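Local coordinates for octaprenyl-diphosphate synthase (Roseobacter denitrificans, PDB 4JXN), which probably makes octaprenyl diphosphate, the side-chain precursor of isoprenoid quinones, by adding five isopentenyl diphosphate units to farnesyl diphosphate with magnesium as cofactor, at residues G210-I215 and A303-A308; Q218-L223 and V297-Q302; D13-Y18 and K319-D324. One frame throughout, in Å; residues are numbered along the deposited sequence.

Contact 1: residues G210-I215 and A303-A308; sequences GDALGI and AARAKA
Ala212 and Ala306 face each other where helices 200-224 and 291-309 run nearly antiparallel, the axes of 210-215 and 303-308 crossing at -161° and approaching to 7.7 Å. The two alanines make this closeness possible: their CA atoms are 5.1 Å apart and their CB methyls meet at 4.0 Å. Ala306 CB also lies near the backbone N and the CB of Leu213. Beside this small-residue seam Arg305 reaches across. Its CG stands anti to the backbone N (chi1 -172°), and a bend at chi3 (75°) sets one face of the guanidinium over Ala212 CB, which lies 3.2 Å from Arg305 NH1. At the guanidinium edge, NH1 gives Asp211 OD2 a hydrogen bond of 3.0 Å within a salt bridge. The bond lies close to the guanidinium plane but enters from above the carboxylate plane, the two groups being strongly turned against each other. Ile215 CD1 flanks the same edge, 3.8 Å from Arg305 NH1. Each charge has further partners: Arg178 of helix 170-196 pairs with Asp211 OD1, while Glu208 and Gln302 bind Arg305 NH2 and NH1. The buried Asp211 carboxylate thus joins three helices, and this network probably helps to keep it ionised. Close antiparallel helices with alanines at the crossing, edged by a salt bridge, belong here to the all-helical bundle of the FPP/GGPP synthase fold.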
loop_
_atom_site.group_PDB
_atom_site.type_symbol
_atom_site.label_atom_id
_atom_site.label_comp_id
_atom_site.label_asym_id
_atom_site.label_seq_id
_atom_site.Cartn_x
_atom_site.Cartn_y
_atom_site.Cartn_z
ATOM N N GLY A 210 21.552 8.440 -7.407
ATOM C CA GLY A 210 20.683 7.300 -7.218
ATOM C C GLY A 210 19.815 7.023 -8.435
ATOM O O GLY A 210 19.531 5.879 -8.756
ATOM N N ASP A 211 19.387 8.073 -9.120
ATOM C CA ASP A 211 18.575 7.907 -10.317
ATOM C C ASP A 211 19.407 7.231 -11.403
ATOM O O ASP A 211 19.018 6.197 -11.955
ATOM C CB ASP A 211 18.024 9.261 -10.789
ATOM C CG ASP A 211 17.276 9.170 -12.116
ATOM O OD1 ASP A 211 16.186 8.556 -12.184
ATOM O OD2 ASP A 211 17.781 9.739 -13.103
ATOM N N ALA A 212 20.579 7.788 -11.679
ATOM C CA ALA A 212 21.422 7.227 -12.728
ATOM C C ALA A 212 21.856 5.816 -12.376
ATOM O O ALA A 212 21.880 4.956 -13.245
ATOM C CB ALA A 212 22.624 8.104 -12.982
ATOM N N LEU A 213 22.191 5.583 -11.106
ATOM C CA LEU A 213 22.603 4.252 -10.653
ATOM C C LEU A 213 21.480 3.233 -10.795
ATOM O O LEU A 213 21.742 2.069 -11.081
ATOM C CB LEU A 213 23.062 4.272 -9.190
ATOM C CG LEU A 213 23.681 2.985 -8.613
ATOM C CD1 LEU A 213 25.067 2.732 -9.201
ATOM C CD2 LEU A 213 23.742 3.025 -7.091
ATOM N N GLY A 214 20.245 3.662 -10.557
ATOM C CA GLY A 214 19.093 2.768 -10.643
ATOM C C GLY A 214 18.797 2.390 -12.080
ATOM O O GLY A 214 18.469 1.231 -12.383
ATOM N N ILE A 215 18.921 3.381 -12.966
ATOM C CA ILE A 215 18.742 3.169 -14.396
ATOM C C ILE A 215 19.799 2.192 -14.904
ATOM O O ILE A 215 19.469 1.237 -15.610
ATOM C CB ILE A 215 18.765 4.499 -15.196
ATOM C CG1 ILE A 215 17.588 5.396 -14.788
ATOM C CG2 ILE A 215 18.644 4.224 -16.690
ATOM C CD1 ILE A 215 17.718 6.843 -15.233
ATOM N N ALA A 303 25.996 4.901 -15.639
ATOM C CA ALA A 303 26.936 4.654 -14.545
ATOM C C ALA A 303 28.018 5.741 -14.434
ATOM O O ALA A 303 28.440 6.099 -13.336
ATOM C CB ALA A 303 27.574 3.293 -14.703
ATOM N N ALA A 304 28.474 6.268 -15.563
ATOM C CA ALA A 304 29.439 7.376 -15.520
ATOM C C ALA A 304 28.750 8.644 -15.029
ATOM O O ALA A 304 29.347 9.445 -14.309
ATOM C CB ALA A 304 30.067 7.597 -16.882
ATOM N N ARG A 305 27.487 8.801 -15.419
ATOM C CA ARG A 305 26.657 9.914 -14.972
ATOM C C ARG A 305 26.482 9.901 -13.465
ATOM O O ARG A 305 26.548 10.948 -12.826
ATOM C CB ARG A 305 25.292 9.883 -15.653
ATOM C CG ARG A 305 24.441 11.115 -15.396
ATOM C CD ARG A 305 23.210 11.170 -16.271
ATOM N NE ARG A 305 22.157 10.238 -15.864
ATOM C CZ ARG A 305 21.191 10.497 -14.980
ATOM N NH1 ARG A 305 20.292 9.561 -14.711
ATOM N NH2 ARG A 305 21.110 11.670 -14.353
ATOM N N ALA A 306 26.269 8.717 -12.901
ATOM C CA ALA A 306 26.165 8.576 -11.454
ATOM C C ALA A 306 27.415 9.136 -10.796
ATOM O O ALA A 306 27.338 10.006 -9.927
ATOM C CB ALA A 306 25.975 7.122 -11.061
ATOM N N LYS A 307 28.577 8.665 -11.224
ATOM C CA LYS A 307 29.827 9.087 -10.614
ATOM C C LYS A 307 30.080 10.576 -10.765
ATOM O O LYS A 307 30.536 11.225 -9.839
ATOM C CB LYS A 307 30.998 8.312 -11.204
ATOM C CG LYS A 307 30.762 6.823 -11.305
ATOM C CD LYS A 307 31.683 6.209 -12.335
ATOM C CE LYS A 307 33.069 6.012 -11.768
ATOM N NZ LYS A 307 33.984 5.413 -12.772
ATOM N N ALA A 308 29.789 11.120 -11.934
ATOM C CA ALA A 308 29.953 12.555 -12.150
ATOM C C ALA A 308 29.050 13.368 -11.239
ATOM O O ALA A 308 29.422 14.443 -10.802
ATOM C CB ALA A 308 29.682 12.922 -13.598
#

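Contact 2: residues Q218-L223 and V297-Q302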
loop_
_atom_site.group_PDB
_atom_site.type_symbol
_atom_site.label_atom_id
_atom_site.label_comp_id
_atom_site.label_asym_id
_atom_site.label_seq_id
_atom_site.Cartn_x
_atom_site.Cartn_y
_atom_site.Cartn_z
ATOM N N GLN A 218 19.161 -1.455 -13.721
ATOM C CA GLN A 218 18.059 -2.120 -14.414
ATOM C C GLN A 218 18.421 -2.454 -15.847
ATOM O O GLN A 218 17.981 -3.474 -16.371
ATOM C CB GLN A 218 16.819 -1.215 -14.437
ATOM C CG GLN A 218 15.607 -1.796 -15.144
ATOM C CD GLN A 218 15.162 -3.097 -14.521
ATOM O OE1 GLN A 218 14.772 -3.129 -13.362
ATOM N NE2 GLN A 218 15.232 -4.182 -15.284
ATOM N N ILE A 219 19.175 -1.576 -16.506
ATOM C CA ILE A 219 19.640 -1.884 -17.860
ATOM C C ILE A 219 20.578 -3.076 -17.841
ATOM O O ILE A 219 20.533 -3.912 -18.744
ATOM C CB ILE A 219 20.312 -0.678 -18.533
ATOM C CG1 ILE A 219 19.251 0.346 -18.906
ATOM C CG2 ILE A 219 21.081 -1.084 -19.794
ATOM C CD1 ILE A 219 19.794 1.758 -18.956
ATOM N N VAL A 220 21.416 -3.160 -16.813
ATOM C CA VAL A 220 22.279 -4.327 -16.641
ATOM C C VAL A 220 21.416 -5.591 -16.572
ATOM O O VAL A 220 21.669 -6.542 -17.305
ATOM C CB VAL A 220 23.204 -4.201 -15.416
ATOM C CG1 VAL A 220 23.918 -5.520 -15.127
ATOM C CG2 VAL A 220 24.217 -3.083 -15.641
ATOM N N ASP A 221 20.381 -5.586 -15.731
ATOM C CA ASP A 221 19.461 -6.732 -15.637
ATOM C C ASP A 221 18.934 -7.084 -17.018
ATOM O O ASP A 221 18.989 -8.230 -17.437
ATOM C CB ASP A 221 18.266 -6.435 -14.712
ATOM C CG ASP A 221 18.522 -6.813 -13.247
ATOM O OD1 ASP A 221 19.688 -6.978 -12.826
ATOM O OD2 ASP A 221 17.530 -6.941 -12.499
ATOM N N ASP A 222 18.420 -6.075 -17.714
ATOM C CA ASP A 222 17.897 -6.228 -19.073
ATOM C C ASP A 222 18.894 -6.936 -19.990
ATOM O O ASP A 222 18.543 -7.858 -20.735
ATOM C CB ASP A 222 17.577 -4.850 -19.640
ATOM C CG ASP A 222 16.333 -4.228 -19.025
ATOM O OD1 ASP A 222 15.739 -4.827 -18.102
ATOM O OD2 ASP A 222 15.949 -3.129 -19.474
ATOM N N LEU A 223 20.139 -6.487 -19.908
ATOM C CA LEU A 223 21.256 -7.018 -20.689
ATOM C C LEU A 223 21.556 -8.490 -20.405
ATOM O O LEU A 223 21.729 -9.280 -21.330
ATOM C CB LEU A 223 22.507 -6.196 -20.367
ATOM C CG LEU A 223 23.305 -5.529 -21.482
ATOM C CD1 LEU A 223 22.463 -5.239 -22.712
ATOM C CD2 LEU A 223 23.952 -4.255 -20.943
ATOM N N VAL A 297 26.120 0.282 -23.851
ATOM C CA VAL A 297 26.654 1.642 -23.882
ATOM C C VAL A 297 25.805 2.572 -23.027
ATOM O O VAL A 297 26.341 3.429 -22.322
ATOM C CB VAL A 297 26.766 2.157 -25.342
ATOM C CG1 VAL A 297 26.933 3.669 -25.405
ATOM C CG2 VAL A 297 27.930 1.468 -26.052
ATOM N N VAL A 298 24.488 2.403 -23.078
ATOM C CA VAL A 298 23.598 3.225 -22.247
ATOM C C VAL A 298 23.815 2.912 -20.773
ATOM O O VAL A 298 23.929 3.833 -19.947
ATOM C CB VAL A 298 22.124 3.070 -22.648
ATOM C CG1 VAL A 298 21.209 3.807 -21.683
ATOM C CG2 VAL A 298 21.934 3.610 -24.045
ATOM N N ALA A 299 23.906 1.621 -20.456
ATOM C CA ALA A 299 24.315 1.192 -19.112
ATOM C C ALA A 299 25.587 1.910 -18.625
ATOM O O ALA A 299 25.586 2.544 -17.574
ATOM C CB ALA A 299 24.520 -0.308 -19.061
ATOM N N ARG A 300 26.662 1.804 -19.397
ATOM C CA ARG A 300 27.941 2.398 -19.009
ATOM C C ARG A 300 27.852 3.930 -18.859
ATOM O O ARG A 300 28.481 4.525 -17.972
ATOM C CB ARG A 300 29.029 2.000 -20.011
ATOM C CG ARG A 300 29.383 0.514 -19.966
ATOM C CD ARG A 300 30.622 0.196 -20.793
ATOM N NE ARG A 300 30.300 0.024 -22.207
ATOM C CZ ARG A 300 30.091 -1.148 -22.804
ATOM N NH1 ARG A 300 30.180 -2.288 -22.123
ATOM N NH2 ARG A 300 29.788 -1.180 -24.098
ATOM N N THR A 301 27.027 4.549 -19.702
ATOM C CA THR A 301 26.880 6.006 -19.748
ATOM C C THR A 301 26.147 6.556 -18.518
ATOM O O THR A 301 26.518 7.584 -17.945
ATOM C CB THR A 301 26.158 6.419 -21.049
ATOM O OG1 THR A 301 27.020 6.168 -22.167
ATOM C CG2 THR A 301 25.763 7.876 -21.030
ATOM N N GLN A 302 25.092 5.867 -18.121
ATOM C CA GLN A 302 24.385 6.209 -16.898
ATOM C C GLN A 302 25.242 5.989 -15.658
ATOM O O GLN A 302 25.215 6.787 -14.731
ATOM C CB GLN A 302 23.133 5.376 -16.796
ATOM C CG GLN A 302 22.120 5.723 -17.865
ATOM C CD GLN A 302 21.255 6.903 -17.475
ATOM O OE1 GLN A 302 21.288 7.373 -16.336
ATOM N NE2 GLN A 302 20.456 7.370 -18.415
#
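Apolar contacts alone join Ile219, Val220 and Leu223 to Val298 and Ala299, on helices that run nearly antiparallel with segment axes 9.2 Å apart. Ala299 is the common target. Its CB receives Ile219 CG2 at 3.6 Å, with Val220 CG2 and Leu223 CD2 more loosely placed at 4.4 Å each. Ile219 divides its branches: CG2, anti to the backbone N, meets Ala299, whereas CG1, anti to the carbonyl carbon (chi1 -73°), carries CD1 to Val298 CG1 at 3.7 Å. The Ile219 and Val298 side chains cross at about a right angle. Ile333 near the C-terminus touches both Leu223 and Ala299.

Polar side chains bond away from this seam. Gln218 NE2 donates to Asp222 OD1 at 2.9 Å, one turn on, from above the carboxylate plane; Gln218 OE1 bonds to Thr181 of helix 170-196. Thr301 OG1 and Thr301 N approach Val297 O from opposite faces of its carbonyl plane. Asp221 and Asp222 probably begin the family's second aspartate-rich motif, which in relatives binds magnesium and diphosphate; the seam uses another side of that helix. Cohesion between these segments therefore rests on burial and van der Waals contact of methyl groups, three side chains bearing on one alanine.

Contact 3: residues D13-Y18 and K319-D324; sequences DRMAAY and KDMLVD
A Met-aromatic contact, part of the packing of N-terminal helix 9-34 against helix 317-330, brings Met321 to Tyr18. The segment axes cross at -136° with a closest approach of 9.6 Å. The Met321 sulfur lies obliquely to the ring, 4.7 Å from SD to the Tyr18 centroid, and the two side chains cross at about a right angle. Met321 CE meets the root of the tyrosine at 3.4 Å from Tyr18 CB, and also approaches Arg14 O. Its CG stands anti to the carbonyl carbon (chi1 -72°), and the extended chain beyond carries SD past Met15, 3.7 Å from Met15 CA. Met15 crosses it obliquely. With CG anti to the backbone N and the rest of the chain straight, it lays SD 3.9 Å from Met321 CB and sends CE to Leu322 CD2, also at 3.9 Å; Ala64 of helix 57-68 backs both Met15 and Leu322. An alanine in place of Met321 is likely to open a gap beside Met15 and leave the Tyr18 ring without its sulfur and methyl neighbours. Toward the outside, Arg14 NH1 and Asp324 OD2 form a long salt bridge of 3.5 Å, their planar groups 74° apart. Two methionines lying across each other, Met15 buried and Met321 partly exposed, with an aromatic and a charged pair at the margin, mark this as a helix-helix interface joining the N- and C-terminal regions of the all-helical chain.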
loop_
_atom_site.group_PDB
_atom_site.type_symbol
_atom_site.label_atom_id
_atom_site.label_comp_id
_atom_site.label_asym_id
_atom_site.label_seq_id
_atom_site.Cartn_x
_atom_site.Cartn_y
_atom_site.Cartn_z
ATOM N N ASP A 13 33.472 -4.800 -0.879
ATOM C CA ASP A 13 33.535 -5.264 0.517
ATOM C C ASP A 13 33.736 -4.124 1.533
ATOM O O ASP A 13 33.242 -4.205 2.658
ATOM C CB ASP A 13 34.676 -6.284 0.692
ATOM C CG ASP A 13 34.378 -7.629 0.048
ATOM O OD1 ASP A 13 33.388 -8.273 0.453
ATOM O OD2 ASP A 13 35.145 -8.057 -0.847
ATOM N N ARG A 14 34.477 -3.084 1.140
ATOM C CA ARG A 14 34.810 -1.966 2.050
ATOM C C ARG A 14 33.574 -1.167 2.440
ATOM O O ARG A 14 33.428 -0.746 3.587
ATOM C CB ARG A 14 35.856 -1.049 1.411
ATOM C CG ARG A 14 37.290 -1.453 1.726
ATOM C CD ARG A 14 38.222 -1.410 0.525
ATOM N NE ARG A 14 38.051 -0.231 -0.321
ATOM C CZ ARG A 14 38.753 -0.008 -1.432
ATOM N NH1 ARG A 14 38.527 1.084 -2.159
ATOM N NH2 ARG A 14 39.677 -0.878 -1.826
ATOM N N MET A 15 32.684 -0.974 1.474
ATOM C CA MET A 15 31.405 -0.336 1.720
ATOM C C MET A 15 30.594 -1.147 2.728
ATOM O O MET A 15 30.179 -0.613 3.752
ATOM C CB MET A 15 30.637 -0.194 0.404
ATOM C CG MET A 15 29.284 0.472 0.552
ATOM S SD MET A 15 28.695 1.198 -0.986
ATOM C CE MET A 15 27.150 1.894 -0.403
ATOM N N ALA A 16 30.384 -2.430 2.421
ATOM C CA ALA A 16 29.714 -3.381 3.312
ATOM C C ALA A 16 30.261 -3.332 4.743
ATOM O O ALA A 16 29.496 -3.201 5.705
ATOM C CB ALA A 16 29.859 -4.796 2.755
ATOM N N ALA A 17 31.584 -3.450 4.869
ATOM C CA ALA A 17 32.258 -3.463 6.176
ATOM C C ALA A 17 32.113 -2.135 6.920
ATOM O O ALA A 17 32.031 -2.103 8.142
ATOM C CB ALA A 17 33.734 -3.798 6.001
ATOM N N TYR A 18 32.087 -1.035 6.184
ATOM C CA TYR A 18 31.894 0.273 6.802
ATOM C C TYR A 18 30.464 0.402 7.330
ATOM O O TYR A 18 30.243 0.924 8.413
ATOM C CB TYR A 18 32.194 1.373 5.795
ATOM C CG TYR A 18 31.986 2.775 6.312
ATOM C CD1 TYR A 18 30.731 3.369 6.272
ATOM C CD2 TYR A 18 33.046 3.517 6.819
ATOM C CE1 TYR A 18 30.526 4.654 6.741
ATOM C CE2 TYR A 18 32.852 4.809 7.289
ATOM C CZ TYR A 18 31.589 5.371 7.247
ATOM O OH TYR A 18 31.370 6.649 7.706
ATOM N N LYS A 319 32.073 8.719 -0.206
ATOM C CA LYS A 319 32.068 9.236 -1.587
ATOM C C LYS A 319 32.761 8.227 -2.516
ATOM O O LYS A 319 32.283 7.940 -3.615
ATOM C CB LYS A 319 32.746 10.619 -1.675
ATOM C CG LYS A 319 32.400 11.436 -2.918
ATOM C CD LYS A 319 33.338 12.625 -3.083
ATOM C CE LYS A 319 33.274 13.229 -4.480
ATOM N NZ LYS A 319 34.482 14.040 -4.806
ATOM N N ASP A 320 33.868 7.673 -2.037
ATOM C CA ASP A 320 34.667 6.721 -2.797
ATOM C C ASP A 320 33.887 5.424 -3.016
ATOM O O ASP A 320 33.872 4.887 -4.118
ATOM C CB ASP A 320 35.981 6.400 -2.053
ATOM C CG ASP A 320 36.932 7.605 -1.933
ATOM O OD1 ASP A 320 36.729 8.643 -2.599
ATOM O OD2 ASP A 320 37.910 7.497 -1.164
ATOM N N MET A 321 33.263 4.928 -1.947
ATOM C CA MET A 321 32.442 3.722 -1.987
ATOM C C MET A 321 31.353 3.807 -3.049
ATOM O O MET A 321 31.066 2.835 -3.724
ATOM C CB MET A 321 31.786 3.508 -0.623
ATOM C CG MET A 321 32.761 3.062 0.455
ATOM S SD MET A 321 32.093 3.261 2.124
ATOM C CE MET A 321 33.561 3.036 3.127
ATOM N N LEU A 322 30.751 4.984 -3.176
ATOM C CA LEU A 322 29.663 5.211 -4.130
ATOM C C LEU A 322 30.133 5.257 -5.584
ATOM O O LEU A 322 29.364 4.948 -6.501
ATOM C CB LEU A 322 28.954 6.520 -3.797
ATOM C CG LEU A 322 28.113 6.609 -2.507
ATOM C CD1 LEU A 322 27.222 7.832 -2.555
ATOM C CD2 LEU A 322 27.271 5.366 -2.266
ATOM N N VAL A 323 31.380 5.682 -5.776
ATOM C CA VAL A 323 32.049 5.665 -7.082
ATOM C C VAL A 323 32.297 4.215 -7.499
ATOM O O VAL A 323 31.847 3.790 -8.561
ATOM C CB VAL A 323 33.373 6.473 -7.036
ATOM C CG1 VAL A 323 34.154 6.332 -8.334
ATOM C CG2 VAL A 323 33.100 7.950 -6.730
ATOM N N ASP A 324 32.981 3.460 -6.635
ATOM C CA ASP A 324 33.196 2.027 -6.822
ATOM C C ASP A 324 31.883 1.277 -7.098
ATOM O O ASP A 324 31.845 0.361 -7.917
ATOM C CB ASP A 324 33.892 1.417 -5.590
ATOM C CG ASP A 324 35.285 2.002 -5.334
ATOM O OD1 ASP A 324 35.906 2.532 -6.279
ATOM O OD2 ASP A 324 35.768 1.929 -4.182
#

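Contacts 1 and 2 hold the same two helices, 200-224 and 291-309, at successive places along one antiparallel pairing, and both are buried. They touch through Gln302, which packs on Ala212 and Ile215. The segment axes stand farther apart in contact 2, where alanine-on-alanine packing gives way to branched side chains; contact 1 adds a salt bridge, contact 2 stays apolar across the interface. Contact 3 lies further out, its centre about 19 Å from the chain centre, against about 12 Å for the other two, with unbranched methionine side chains and a long, peripheral ion pair. Lys307 packing on Val323 links it to contact 1, whereas contact 2 remains about 9 Å away at the nearest atoms.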